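Long-range contacts in putative cyclohexadienyl dehydrogenase and ADH prephenate dehydrogenase (Rhizobium meliloti, PDB 4WJI), which probably catalyses the NAD(P)-dependent oxidative decarboxylation of prephenate to 4-hydroxyphenylpyruvate in tyrosine biosynthesis, and is seen here with NADP and tyrosine bound: residues Gln3-Ala8 with Gly64-Val69; Pro90-Thr95 with Lys114-Val119; Tyr196-Thr201 with Arg222-Leu227; Val183-Ser188 with Asp244-Met249. All coordinates share one frame; numbering follows the deposited sequence.

Contact 1: Gln3-Ala8 with Gly64-Val69; sequences QFQTIA and GADLVV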
loop_
_atom_site.group_PDB
_atom_site.type_symbol
_atom_site.label_atom_id
_atom_site.label_comp_id
_atom_site.label_asym_id
_atom_site.label_seq_id
_atom_site.Cartn_x
_atom_site.Cartn_y
_atom_site.Cartn_z
ATOM N N GLN A 3 -31.552 19.676 -0.023
ATOM C CA GLN A 3 -31.104 20.116 -1.355
ATOM C C GLN A 3 -31.913 19.501 -2.486
ATOM O O GLN A 3 -31.947 20.036 -3.583
ATOM C CB GLN A 3 -29.621 19.814 -1.537
ATOM C CG GLN A 3 -28.767 20.771 -0.693
ATOM C CD GLN A 3 -27.294 20.457 -0.744
ATOM O OE1 GLN A 3 -26.827 19.751 -1.645
ATOM N NE2 GLN A 3 -26.549 20.981 0.218
ATOM N N PHE A 4 -32.555 18.362 -2.221
ATOM C CA PHE A 4 -33.357 17.692 -3.236
ATOM C C PHE A 4 -34.580 17.139 -2.551
ATOM O O PHE A 4 -34.477 16.554 -1.486
ATOM C CB PHE A 4 -32.587 16.526 -3.850
ATOM C CG PHE A 4 -31.354 16.959 -4.618
ATOM C CD1 PHE A 4 -31.454 17.399 -5.912
ATOM C CD2 PHE A 4 -30.134 17.040 -3.979
ATOM C CE1 PHE A 4 -30.339 17.861 -6.599
ATOM C CE2 PHE A 4 -29.002 17.500 -4.644
ATOM C CZ PHE A 4 -29.114 17.936 -5.961
ATOM N N GLN A 5 -35.753 17.234 -3.175
ATOM C CA GLN A 5 -36.947 16.682 -2.526
ATOM C C GLN A 5 -36.865 15.167 -2.509
ATOM O O GLN A 5 -37.158 14.559 -1.493
ATOM C CB GLN A 5 -38.198 17.183 -3.224
ATOM C CG GLN A 5 -39.500 16.635 -2.593
ATOM C CD GLN A 5 -39.667 17.115 -1.153
ATOM O OE1 GLN A 5 -39.572 18.302 -0.883
ATOM N NE2 GLN A 5 -39.894 16.213 -0.255
ATOM N N THR A 6 -36.444 14.540 -3.613
ATOM C CA THR A 6 -36.348 13.089 -3.669
ATOM C C THR A 6 -35.031 12.706 -4.367
ATOM O O THR A 6 -34.717 13.210 -5.461
ATOM C CB THR A 6 -37.453 12.526 -4.509
ATOM O OG1 THR A 6 -38.723 12.949 -3.965
ATOM C CG2 THR A 6 -37.386 11.004 -4.493
ATOM N N ILE A 7 -34.254 11.861 -3.699
ATOM C CA ILE A 7 -33.021 11.297 -4.235
ATOM C C ILE A 7 -33.210 9.803 -4.373
ATOM O O ILE A 7 -33.532 9.151 -3.389
ATOM C CB ILE A 7 -31.801 11.594 -3.371
ATOM C CG1 ILE A 7 -31.614 13.122 -3.181
ATOM C CG2 ILE A 7 -30.558 10.949 -3.985
ATOM C CD1 ILE A 7 -30.453 13.446 -2.310
ATOM N N ALA A 8 -33.009 9.286 -5.607
ATOM C CA ALA A 8 -33.072 7.849 -5.858
ATOM C C ALA A 8 -31.650 7.310 -5.998
ATOM O O ALA A 8 -30.842 7.838 -6.794
ATOM C CB ALA A 8 -33.813 7.579 -7.142
ATOM N N GLY A 64 -40.486 10.588 -10.324
ATOM C CA GLY A 64 -40.511 11.816 -9.516
ATOM C C GLY A 64 -39.247 12.225 -8.815
ATOM O O GLY A 64 -39.230 13.173 -8.046
ATOM N N ALA A 65 -38.148 11.519 -9.073
ATOM C CA ALA A 65 -36.878 11.821 -8.409
ATOM C C ALA A 65 -36.171 13.032 -9.019
ATOM O O ALA A 65 -36.077 13.165 -10.237
ATOM C CB ALA A 65 -35.957 10.614 -8.424
ATOM N N ASP A 66 -35.693 13.905 -8.160
ATOM C CA ASP A 66 -34.975 15.107 -8.568
ATOM C C ASP A 66 -33.518 14.806 -8.865
ATOM O O ASP A 66 -32.928 15.421 -9.772
ATOM C CB ASP A 66 -35.055 16.168 -7.455
ATOM C CG ASP A 66 -36.483 16.510 -7.105
ATOM O OD1 ASP A 66 -37.177 17.171 -7.946
ATOM O OD2 ASP A 66 -36.948 16.003 -6.041
ATOM N N LEU A 67 -32.921 13.869 -8.105
ATOM C CA LEU A 67 -31.530 13.436 -8.307
ATOM C C LEU A 67 -31.546 11.894 -8.309
ATOM O O LEU A 67 -32.176 11.274 -7.444
ATOM C CB LEU A 67 -30.629 13.929 -7.178
ATOM C CG LEU A 67 -29.170 13.467 -7.278
ATOM C CD1 LEU A 67 -28.505 14.035 -8.502
ATOM C CD2 LEU A 67 -28.460 13.888 -6.012
ATOM N N VAL A 68 -30.886 11.302 -9.317
ATOM C CA VAL A 68 -30.720 9.863 -9.438
ATOM C C VAL A 68 -29.233 9.583 -9.454
ATOM O O VAL A 68 -28.498 10.145 -10.291
ATOM C CB VAL A 68 -31.330 9.352 -10.755
ATOM C CG1 VAL A 68 -31.116 7.867 -10.921
ATOM C CG2 VAL A 68 -32.808 9.699 -10.807
ATOM N N VAL A 69 -28.765 8.805 -8.462
ATOM C CA VAL A 69 -27.331 8.495 -8.359
ATOM C C VAL A 69 -27.165 7.020 -8.674
ATOM O O VAL A 69 -27.687 6.152 -7.950
ATOM C CB VAL A 69 -26.818 8.763 -6.916
ATOM C CG1 VAL A 69 -25.314 8.516 -6.828
ATOM C CG2 VAL A 69 -27.146 10.150 -6.456
HETATM O O HOH W 1 -39.420 14.919 -5.736
#
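A8 and L67 lie on strands 4-10 and 67-70, adjacent parallel strands of the Rossmann-type nucleotide-binding sheet, and backbone bonds supply the first kind of contact. A8 N donates to L67 O at 2.8 Å, and V69 N to A8 O at 2.8 Å. Two residues before A8, T6 O accepts twice: from L67 N in the plane of its carbonyl, and from D66 N, tilted 25° off that plane.

Among the polar side chains, D66 uses the anti lone pair of OD2 to take T6 N, with T6 N to D66 OD2 at 2.9 Å. A water ties the same OD2 to T6 OG1 and G64 O, while OD1 forms a salt bridge with K89.

Apolar contact completes the set. L67 CB sits over one face of the F4 ring, 4.0 Å from its centroid, as a CH-pi contact; CG beside the backbone N (chi1 -65°) brings that ring across the strand. I7 CG2 meets L67 CD2 at 4.1 Å on the same sheet face, and A8 CB packs on A65 CB at 3.9 Å.

The chemistry thus divides: a buried hydrocarbon core, and a carboxylate bound to the T6 amide at the start of the strand pair, its negative charge probably eased by K89, the amide and the water.

Contact 2: Pro90-Thr95 with Lys114-Val119; sequences PGAIVT and KDVHFV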
loop_
_atom_site.group_PDB
_atom_site.type_symbol
_atom_site.label_atom_id
_atom_site.label_comp_id
_atom_site.label_asym_id
_atom_site.label_seq_id
_atom_site.Cartn_x
_atom_site.Cartn_y
_atom_site.Cartn_z
ATOM N N PRO A 90 -39.099 15.326 -16.279
ATOM C CA PRO A 90 -38.387 16.455 -16.845
ATOM C C PRO A 90 -37.578 17.194 -15.810
ATOM O O PRO A 90 -38.088 17.461 -14.699
ATOM C CB PRO A 90 -39.506 17.339 -17.427
ATOM C CG PRO A 90 -40.665 16.438 -17.593
ATOM C CD PRO A 90 -40.551 15.403 -16.510
ATOM N N GLY A 91 -36.322 17.512 -16.168
ATOM C CA GLY A 91 -35.434 18.281 -15.282
ATOM C C GLY A 91 -34.736 17.449 -14.200
ATOM O O GLY A 91 -33.998 18.000 -13.394
ATOM N N ALA A 92 -34.994 16.125 -14.167
ATOM C CA ALA A 92 -34.224 15.250 -13.262
ATOM C C ALA A 92 -32.732 15.386 -13.572
ATOM O O ALA A 92 -32.336 15.552 -14.739
ATOM C CB ALA A 92 -34.682 13.785 -13.408
ATOM N N ILE A 93 -31.916 15.268 -12.528
ATOM C CA ILE A 93 -30.463 15.192 -12.689
ATOM C C ILE A 93 -30.059 13.733 -12.472
ATOM O O ILE A 93 -30.396 13.125 -11.460
ATOM C CB ILE A 93 -29.709 16.087 -11.696
ATOM C CG1 ILE A 93 -30.105 17.551 -11.860
ATOM C CG2 ILE A 93 -28.202 15.928 -11.901
ATOM C CD1 ILE A 93 -29.603 18.469 -10.776
ATOM N N VAL A 94 -29.365 13.174 -13.470
ATOM C CA VAL A 94 -28.831 11.834 -13.394
ATOM C C VAL A 94 -27.331 11.918 -13.276
ATOM O O VAL A 94 -26.675 12.593 -14.077
ATOM C CB VAL A 94 -29.196 10.974 -14.630
ATOM C CG1 VAL A 94 -28.560 9.596 -14.535
ATOM C CG2 VAL A 94 -30.672 10.812 -14.726
ATOM N N THR A 95 -26.776 11.262 -12.245
ATOM C CA THR A 95 -25.330 11.245 -12.031
ATOM C C THR A 95 -24.901 9.813 -11.718
ATOM O O THR A 95 -25.700 8.908 -11.538
ATOM C CB THR A 95 -24.893 12.234 -10.902
ATOM O OG1 THR A 95 -23.472 12.375 -10.907
ATOM C CG2 THR A 95 -25.346 11.767 -9.547
ATOM N N LYS A 114 -33.679 14.165 -23.780
ATOM C CA LYS A 114 -33.170 15.547 -23.877
ATOM C C LYS A 114 -33.569 16.396 -22.674
ATOM O O LYS A 114 -32.919 17.398 -22.385
ATOM C CB LYS A 114 -33.745 16.253 -25.137
ATOM N N ASP A 115 -34.661 16.019 -22.005
ATOM C CA ASP A 115 -35.175 16.823 -20.885
ATOM C C ASP A 115 -34.566 16.529 -19.532
ATOM O O ASP A 115 -34.978 17.123 -18.529
ATOM C CB ASP A 115 -36.712 16.779 -20.789
ATOM C CG ASP A 115 -37.290 15.354 -20.522
ATOM O OD1 ASP A 115 -36.579 14.361 -20.709
ATOM O OD2 ASP A 115 -38.479 15.219 -20.128
ATOM N N VAL A 116 -33.613 15.610 -19.470
ATOM C CA VAL A 116 -32.926 15.373 -18.194
ATOM C C VAL A 116 -31.493 15.842 -18.280
ATOM O O VAL A 116 -30.946 15.997 -19.378
ATOM C CB VAL A 116 -32.981 13.927 -17.739
ATOM C CG1 VAL A 116 -34.408 13.413 -17.679
ATOM C CG2 VAL A 116 -32.102 13.013 -18.514
ATOM N N HIS A 117 -30.909 16.129 -17.120
ATOM C CA HIS A 117 -29.533 16.618 -17.051
ATOM C C HIS A 117 -28.575 15.515 -16.593
ATOM O O HIS A 117 -28.655 15.013 -15.476
ATOM C CB HIS A 117 -29.419 17.776 -16.057
ATOM C CG HIS A 117 -30.448 18.837 -16.245
ATOM N ND1 HIS A 117 -30.534 19.566 -17.404
ATOM C CD2 HIS A 117 -31.453 19.263 -15.444
ATOM C CE1 HIS A 117 -31.540 20.423 -17.299
ATOM N NE2 HIS A 117 -32.111 20.265 -16.115
ATOM N N PHE A 118 -27.611 15.192 -17.416
ATOM C CA PHE A 118 -26.668 14.090 -17.139
ATOM C C PHE A 118 -25.347 14.699 -16.711
ATOM O O PHE A 118 -24.658 15.318 -17.555
ATOM C CB PHE A 118 -26.507 13.260 -18.434
ATOM C CG PHE A 118 -25.595 12.087 -18.323
ATOM C CD1 PHE A 118 -25.511 11.326 -17.152
ATOM C CD2 PHE A 118 -24.849 11.697 -19.409
ATOM C CE1 PHE A 118 -24.667 10.211 -17.064
ATOM C CE2 PHE A 118 -24.032 10.574 -19.347
ATOM C CZ PHE A 118 -23.929 9.837 -18.161
ATOM N N VAL A 119 -24.979 14.514 -15.444
ATOM C CA VAL A 119 -23.752 15.095 -14.883
ATOM C C VAL A 119 -22.936 13.993 -14.246
ATOM O O VAL A 119 -23.163 13.655 -13.098
ATOM C CB VAL A 119 -24.033 16.175 -13.817
ATOM C CG1 VAL A 119 -22.714 16.862 -13.448
ATOM C CG2 VAL A 119 -25.063 17.182 -14.339
#
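Between I93 and V119 the bumps are methyl groups: I93 CG2 lies alongside V119 CG2 at 4.2 Å, both side chains pointing the same way. I93 CG1 meets the H117 imidazole at its edge, near the ring plane. Chi1 of -49° sets that imidazole beside its own backbone N, and from there it leans back along the neighbouring chain until H117 CD2 rests 3.5 Å from G91 O. In doing so it passes G91, whose positive phi (82°) suits glycine.

On the opposite face, F118 brings its ring edge to the strand, CD1 lying 3.5 Å from V94 O. Ahead of the strand, V116 CB lies 3.5 Å from A92 O. Earlier still, the P90 ring runs beside the D115 carboxylate, with P90 CG 3.6 Å from D115 OD2.

The seam itself is a parallel ladder in which H117 N reaches A92 O and V94 N reaches H117 O, both at 2.8 Å. T95 OG1 closes it, giving its proton to V119 O at 2.6 Å.

This is the strand pairing of the beta-alpha-beta unit 93-96, 102-108, 117-123. Helix 155-167 covers the I93 and H117 face through A157, helix 102-108 packs on V94 and F118, and strand 67-70 continues the sheet beyond I93.

Contact 3: Tyr196-Thr201 with Arg222-Leu227; sequences YNIVGT and RDFTRL. With TYR (tyrosine), chain C.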
loop_
_atom_site.group_PDB
_atom_site.type_symbol
_atom_site.label_atom_id
_atom_site.label_comp_id
_atom_site.label_asym_id
_atom_site.label_seq_id
_atom_site.Cartn_x
_atom_site.Cartn_y
_atom_site.Cartn_z
ATOM N N TYR A 196 -2.705 -6.487 -8.036
ATOM C CA TYR A 196 -3.229 -7.832 -8.386
ATOM C C TYR A 196 -2.096 -8.705 -8.950
ATOM O O TYR A 196 -2.007 -9.910 -8.645
ATOM C CB TYR A 196 -4.347 -7.723 -9.421
ATOM C CG TYR A 196 -5.693 -7.328 -8.847
ATOM C CD1 TYR A 196 -6.355 -8.167 -7.956
ATOM C CD2 TYR A 196 -6.366 -6.153 -9.267
ATOM C CE1 TYR A 196 -7.595 -7.838 -7.449
ATOM C CE2 TYR A 196 -7.629 -5.845 -8.777
ATOM C CZ TYR A 196 -8.251 -6.683 -7.888
ATOM O OH TYR A 196 -9.538 -6.351 -7.440
ATOM N N ASN A 197 -1.235 -8.103 -9.764
ATOM C CA ASN A 197 -0.199 -8.880 -10.418
ATOM C C ASN A 197 0.821 -9.392 -9.417
ATOM O O ASN A 197 1.192 -10.578 -9.462
ATOM C CB ASN A 197 0.499 -8.109 -11.522
ATOM C CG ASN A 197 1.296 -9.043 -12.409
ATOM O OD1 ASN A 197 0.707 -9.895 -13.105
ATOM N ND2 ASN A 197 2.602 -8.926 -12.388
ATOM N N ILE A 198 1.268 -8.548 -8.490
ATOM C CA ILE A 198 2.267 -9.027 -7.542
ATOM C C ILE A 198 1.699 -10.079 -6.591
ATOM O O ILE A 198 2.396 -11.023 -6.253
ATOM C CB ILE A 198 3.012 -7.905 -6.872
ATOM C CG1 ILE A 198 4.279 -8.458 -6.194
ATOM C CG2 ILE A 198 2.158 -7.200 -5.908
ATOM C CD1 ILE A 198 5.212 -7.379 -5.715
ATOM N N VAL A 199 0.433 -9.924 -6.170
ATOM C CA VAL A 199 -0.127 -10.925 -5.309
ATOM C C VAL A 199 -0.305 -12.252 -6.049
ATOM O O VAL A 199 -0.010 -13.328 -5.493
ATOM C CB VAL A 199 -1.440 -10.429 -4.687
ATOM C CG1 VAL A 199 -2.064 -11.529 -3.848
ATOM C CG2 VAL A 199 -1.192 -9.196 -3.846
ATOM N N GLY A 200 -0.659 -12.190 -7.329
ATOM C CA GLY A 200 -0.721 -13.401 -8.133
ATOM C C GLY A 200 0.638 -14.094 -8.282
ATOM O O GLY A 200 0.735 -15.311 -8.253
ATOM N N THR A 201 1.681 -13.301 -8.472
ATOM C CA THR A 201 3.033 -13.812 -8.586
ATOM C C THR A 201 3.424 -14.644 -7.348
ATOM O O THR A 201 4.000 -15.754 -7.468
ATOM C CB THR A 201 4.049 -12.677 -8.882
ATOM O OG1 THR A 201 3.669 -12.013 -10.082
ATOM C CG2 THR A 201 5.489 -13.214 -9.068
ATOM N N ARG A 222 1.930 -6.808 2.460
ATOM C CA ARG A 222 0.589 -6.579 2.949
ATOM C C ARG A 222 -0.104 -5.347 2.308
ATOM O O ARG A 222 -1.335 -5.400 2.057
ATOM C CB ARG A 222 0.508 -6.555 4.472
ATOM C CG ARG A 222 1.243 -5.378 5.049
ATOM C CD ARG A 222 1.158 -5.394 6.585
ATOM N NE ARG A 222 1.946 -4.317 7.175
ATOM C CZ ARG A 222 1.891 -3.978 8.460
ATOM N NH1 ARG A 222 1.121 -4.662 9.287
ATOM N NH2 ARG A 222 2.599 -2.946 8.891
ATOM N N ASP A 223 0.647 -4.261 2.057
ATOM C CA ASP A 223 0.066 -3.079 1.455
ATOM C C ASP A 223 -0.635 -3.385 0.097
ATOM O O ASP A 223 -1.736 -2.865 -0.217
ATOM C CB ASP A 223 1.186 -2.050 1.272
ATOM C CG ASP A 223 1.912 -1.686 2.605
ATOM O OD1 ASP A 223 2.697 -2.519 3.167
ATOM O OD2 ASP A 223 1.736 -0.544 3.080
ATOM N N PHE A 224 -0.005 -4.236 -0.701
ATOM C CA PHE A 224 -0.527 -4.595 -2.010
ATOM C C PHE A 224 -1.732 -5.549 -1.879
ATOM O O PHE A 224 -2.694 -5.526 -2.695
ATOM C CB PHE A 224 0.545 -5.311 -2.830
ATOM C CG PHE A 224 1.654 -4.432 -3.306
ATOM C CD1 PHE A 224 2.693 -4.079 -2.457
ATOM C CD2 PHE A 224 1.695 -4.022 -4.622
ATOM C CE1 PHE A 224 3.718 -3.253 -2.903
ATOM C CE2 PHE A 224 2.745 -3.231 -5.096
ATOM C CZ PHE A 224 3.764 -2.849 -4.238
ATOM N N THR A 225 -1.703 -6.427 -0.892
ATOM C CA THR A 225 -2.820 -7.366 -0.673
ATOM C C THR A 225 -4.138 -6.632 -0.378
ATOM O O THR A 225 -5.200 -7.167 -0.691
ATOM C CB THR A 225 -2.564 -8.422 0.441
ATOM O OG1 THR A 225 -2.507 -7.785 1.739
ATOM C CG2 THR A 225 -1.304 -9.230 0.139
ATOM N N ARG A 226 -4.083 -5.468 0.273
ATOM C CA ARG A 226 -5.305 -4.717 0.578
ATOM C C ARG A 226 -6.006 -4.345 -0.757
ATOM O O ARG A 226 -7.209 -4.570 -0.920
ATOM C CB ARG A 226 -5.034 -3.473 1.416
ATOM C CG ARG A 226 -6.348 -2.866 1.941
ATOM C CD ARG A 226 -6.096 -1.533 2.626
ATOM N NE ARG A 226 -5.692 -0.491 1.687
ATOM C CZ ARG A 226 -6.515 0.175 0.878
ATOM N NH1 ARG A 226 -7.825 -0.055 0.924
ATOM N NH2 ARG A 226 -6.005 1.037 0.001
ATOM N N LEU A 227 -5.268 -3.774 -1.686
ATOM C CA LEU A 227 -5.879 -3.386 -2.963
ATOM C C LEU A 227 -6.383 -4.615 -3.704
ATOM O O LEU A 227 -7.460 -4.591 -4.324
ATOM C CB LEU A 227 -4.896 -2.579 -3.799
ATOM C CG LEU A 227 -4.516 -1.250 -3.150
ATOM C CD1 LEU A 227 -3.428 -0.578 -3.957
ATOM C CD2 LEU A 227 -5.745 -0.357 -3.006
HETATM N N TYR C . -10.919 1.426 -3.166
HETATM C CA TYR C . -9.640 2.184 -3.176
HETATM C C TYR C . -8.935 2.002 -1.859
HETATM O O TYR C . -9.458 1.263 -1.029
HETATM C CB TYR C . -9.881 3.672 -3.459
HETATM C CG TYR C . -10.577 3.974 -4.779
HETATM C CD1 TYR C . -10.658 3.044 -5.816
HETATM C CD2 TYR C . -11.165 5.197 -4.972
HETATM C CE1 TYR C . -11.305 3.343 -7.004
HETATM C CE2 TYR C . -11.782 5.536 -6.150
HETATM C CZ TYR C . -11.881 4.618 -7.163
HETATM O OH TYR C . -12.552 4.911 -8.321
HETATM O OXT TYR C . -7.857 2.612 -1.671
#
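F224, V199 and I198 give up the most surface where these two helices meet, and each plays a different geometric part. F224 is the main projection. It leaves its backbone toward the partner helix, and the CG2 branch of I198 meets its ring obliquely, with I198 CG2 3.5 Å from F224 CD2. Chi1 of -165° carries I198 CG1 away opposite its backbone N and leaves the short CG2 branch, wedged between N and the carbonyl carbon, to do the touching.

V199 occupies the neighbouring position on the same helix face. Its CG2 lies 4.0 Å from T225 CG2, the two side chains crossing at about a right angle, and 4.1 Å from F224 O. T225 can offer that methyl because its hydroxyl is turned back into its own helix, where T225 OG1 donates to R222 O at 2.7 Å. The side-chain packing here is largely apolar, and the helix segments cross at -114° with their axes 8.8 Å apart.

The next residue, R226, turns to the bound tyrosine. Its guanidinium meets the carboxylate edge-on: R226 NH1 donates to tyrosine O at 2.9 Å and R226 NH2 to tyrosine OXT at 3.0 Å, both nearly straight. The bend at chi3 (69°) swings the group there, and E128 of the same chain and D223 of the second subunit hold it through salt bridges.

The pair thus lies in the helical dimerization region: F224 also touches A195 of helix 177-203 and P191 of the second subunit, while N197 and T201, on the long helix, bond F253 and D256 of that subunit.

Contact 4: Val183-Ser188 with Asp244-Met249; sequences VLAIVS and DAILEM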
loop_
_atom_site.group_PDB
_atom_site.type_symbol
_atom_site.label_atom_id
_atom_site.label_comp_id
_atom_site.label_asym_id
_atom_site.label_seq_id
_atom_site.Cartn_x
_atom_site.Cartn_y
_atom_site.Cartn_z
ATOM N N VAL A 183 -5.854 10.432 -16.285
ATOM C CA VAL A 183 -5.434 10.702 -14.909
ATOM C C VAL A 183 -5.708 9.468 -14.028
ATOM O O VAL A 183 -4.825 8.982 -13.282
ATOM C CB VAL A 183 -6.123 11.948 -14.334
ATOM C CG1 VAL A 183 -5.792 12.130 -12.855
ATOM C CG2 VAL A 183 -5.690 13.222 -15.081
ATOM N N LEU A 184 -6.921 8.919 -14.109
ATOM C CA LEU A 184 -7.250 7.770 -13.259
ATOM C C LEU A 184 -6.485 6.500 -13.646
ATOM O O LEU A 184 -6.239 5.643 -12.796
ATOM C CB LEU A 184 -8.756 7.553 -13.104
ATOM C CG LEU A 184 -9.435 8.413 -12.033
ATOM C CD1 LEU A 184 -9.062 7.956 -10.656
ATOM C CD2 LEU A 184 -9.202 9.923 -12.149
ATOM N N ALA A 185 -6.091 6.395 -14.904
ATOM C CA ALA A 185 -5.295 5.253 -15.329
ATOM C C ALA A 185 -3.995 5.179 -14.541
ATOM O O ALA A 185 -3.597 4.097 -14.182
ATOM C CB ALA A 185 -5.026 5.267 -16.833
ATOM N N ILE A 186 -3.364 6.326 -14.270
ATOM C CA ILE A 186 -2.099 6.305 -13.511
ATOM C C ILE A 186 -2.307 6.345 -12.014
ATOM O O ILE A 186 -1.560 5.665 -11.320
ATOM C CB ILE A 186 -1.081 7.370 -14.013
ATOM C CG1 ILE A 186 0.258 7.251 -13.287
ATOM C CG2 ILE A 186 -1.620 8.781 -13.906
ATOM C CD1 ILE A 186 0.945 5.890 -13.481
ATOM N N VAL A 187 -3.244 7.167 -11.505
ATOM C CA VAL A 187 -3.365 7.313 -10.025
ATOM C C VAL A 187 -4.170 6.194 -9.391
ATOM O O VAL A 187 -4.117 6.015 -8.157
ATOM C CB VAL A 187 -3.963 8.658 -9.503
ATOM C CG1 VAL A 187 -3.075 9.845 -9.833
ATOM C CG2 VAL A 187 -5.398 8.871 -9.969
ATOM N N SER A 188 -4.930 5.419 -10.171
ATOM C CA SER A 188 -5.786 4.393 -9.584
ATOM C C SER A 188 -5.721 3.045 -10.290
ATOM O O SER A 188 -5.524 2.021 -9.661
ATOM C CB SER A 188 -7.252 4.900 -9.598
ATOM O OG SER A 188 -8.119 3.929 -9.023
ATOM N N ASP A 244 -7.743 1.669 -23.309
ATOM C CA ASP A 244 -6.687 2.344 -24.028
ATOM C C ASP A 244 -5.747 3.123 -23.073
ATOM O O ASP A 244 -4.520 3.021 -23.189
ATOM C CB ASP A 244 -7.267 3.241 -25.117
ATOM C CG ASP A 244 -7.660 2.467 -26.403
ATOM O OD1 ASP A 244 -7.562 1.206 -26.497
ATOM O OD2 ASP A 244 -8.073 3.156 -27.349
ATOM N N ALA A 245 -6.329 3.823 -22.106
ATOM C CA ALA A 245 -5.503 4.586 -21.159
ATOM C C ALA A 245 -4.701 3.672 -20.242
ATOM O O ALA A 245 -3.526 3.944 -19.972
ATOM C CB ALA A 245 -6.343 5.531 -20.335
ATOM N N ILE A 246 -5.320 2.577 -19.812
ATOM C CA ILE A 246 -4.617 1.603 -19.019
ATOM C C ILE A 246 -3.425 1.013 -19.782
ATOM O O ILE A 246 -2.326 0.845 -19.225
ATOM C CB ILE A 246 -5.594 0.507 -18.515
ATOM C CG1 ILE A 246 -6.496 1.107 -17.416
ATOM C CG2 ILE A 246 -4.852 -0.714 -18.025
ATOM C CD1 ILE A 246 -7.631 0.218 -16.983
ATOM N N LEU A 247 -3.643 0.607 -21.033
ATOM C CA LEU A 247 -2.565 -0.008 -21.810
ATOM C C LEU A 247 -1.428 0.985 -22.005
ATOM O O LEU A 247 -0.255 0.575 -21.968
ATOM C CB LEU A 247 -3.081 -0.522 -23.167
ATOM C CG LEU A 247 -3.960 -1.751 -23.059
ATOM C CD1 LEU A 247 -4.604 -2.148 -24.411
ATOM C CD2 LEU A 247 -3.240 -2.950 -22.485
ATOM N N GLU A 248 -1.736 2.266 -22.201
ATOM C CA GLU A 248 -0.676 3.286 -22.336
ATOM C C GLU A 248 0.160 3.348 -21.039
ATOM O O GLU A 248 1.418 3.341 -21.096
ATOM C CB GLU A 248 -1.215 4.669 -22.671
ATOM C CG GLU A 248 -0.169 5.784 -22.775
HETATM N N MSE A 249 -0.492 3.366 -19.887
HETATM C CA MSE A 249 0.242 3.456 -18.625
HETATM C C MSE A 249 1.007 2.171 -18.339
HETATM O O MSE A 249 2.150 2.249 -17.812
HETATM C CB MSE A 249 -0.722 3.801 -17.487
HETATM C CG MSE A 249 -1.362 5.188 -17.669
HETATM SE SE MSE A 249 -0.014 6.621 -17.823
HETATM C CE MSE A 249 -1.375 8.044 -17.974
#
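A185 and A245 bring together the flat groups of this contact, which are peptide units, since neither helix contributes an aromatic ring or a charged plane here. The methyl of A185 stands over the face of the A245-I246 peptide: A185 CB is 3.7 Å from A245 O and 4.0 Å from I246 N. So small a side chain lets the backbones come near, the CA atoms of A185 and I246 lying 5.2 Å apart.

Around this point the side chains close in from several directions. A245 CB meets A185 CB at 3.8 Å, methyl against methyl. M249, present as selenomethionine, covers the other flank. Its CG lies 3.8 Å from A185 CB, and then the chain bends at chi2 (-57°), laying the selenium and terminal methyl across I186. M249 SE is 4.0 Å from I186 CB, and the two side chains cross at about a right angle. I186 directs CG1 opposite its backbone N (chi1 -175°), which leaves CB and CG2 facing the M249 methyl. I246 flanks the alanine more distantly, with its CG1 4.5 Å from A185 CB.

All of this is hydrocarbon, selenium and peptide. The axes of the two segments approach to 8.7 Å and cross at -52°. The 183-188 segment of helix 177-203 widens into a pi-type turn at 185-188, and S188, in that turn, bonds S219 of the second subunit through OG.

Here the contact joins helices 177-203 and 243-265 within the dimerization-domain region, A185 and A245 allowing the close approach, with S188 of the same segment lining the tyrosine pocket.

Overall arrangement
Along the chain, contacts 1 and 2 come in series, and contact 3 then falls between the two segments of contact 4. Contacts 1 and 2 belong to the parallel part of one mixed sheet in the nucleotide-binding domain. Their centres are 11 Å apart, and they touch where strand 67-70 pairs with strand 93-96. Contacts 3 and 4 share helix 177-203 in the helical dimerization region, with centres 18 Å apart and nearest atoms about 7 Å apart; both reach the second subunit. Contact 1 lies about 39 Å from contact 3 centre to centre, on opposite sides of the chain's centre. The enzyme thus combines a Rossmann-type sheet with a dimer-forming helical body, and NADP and tyrosine are bound between them.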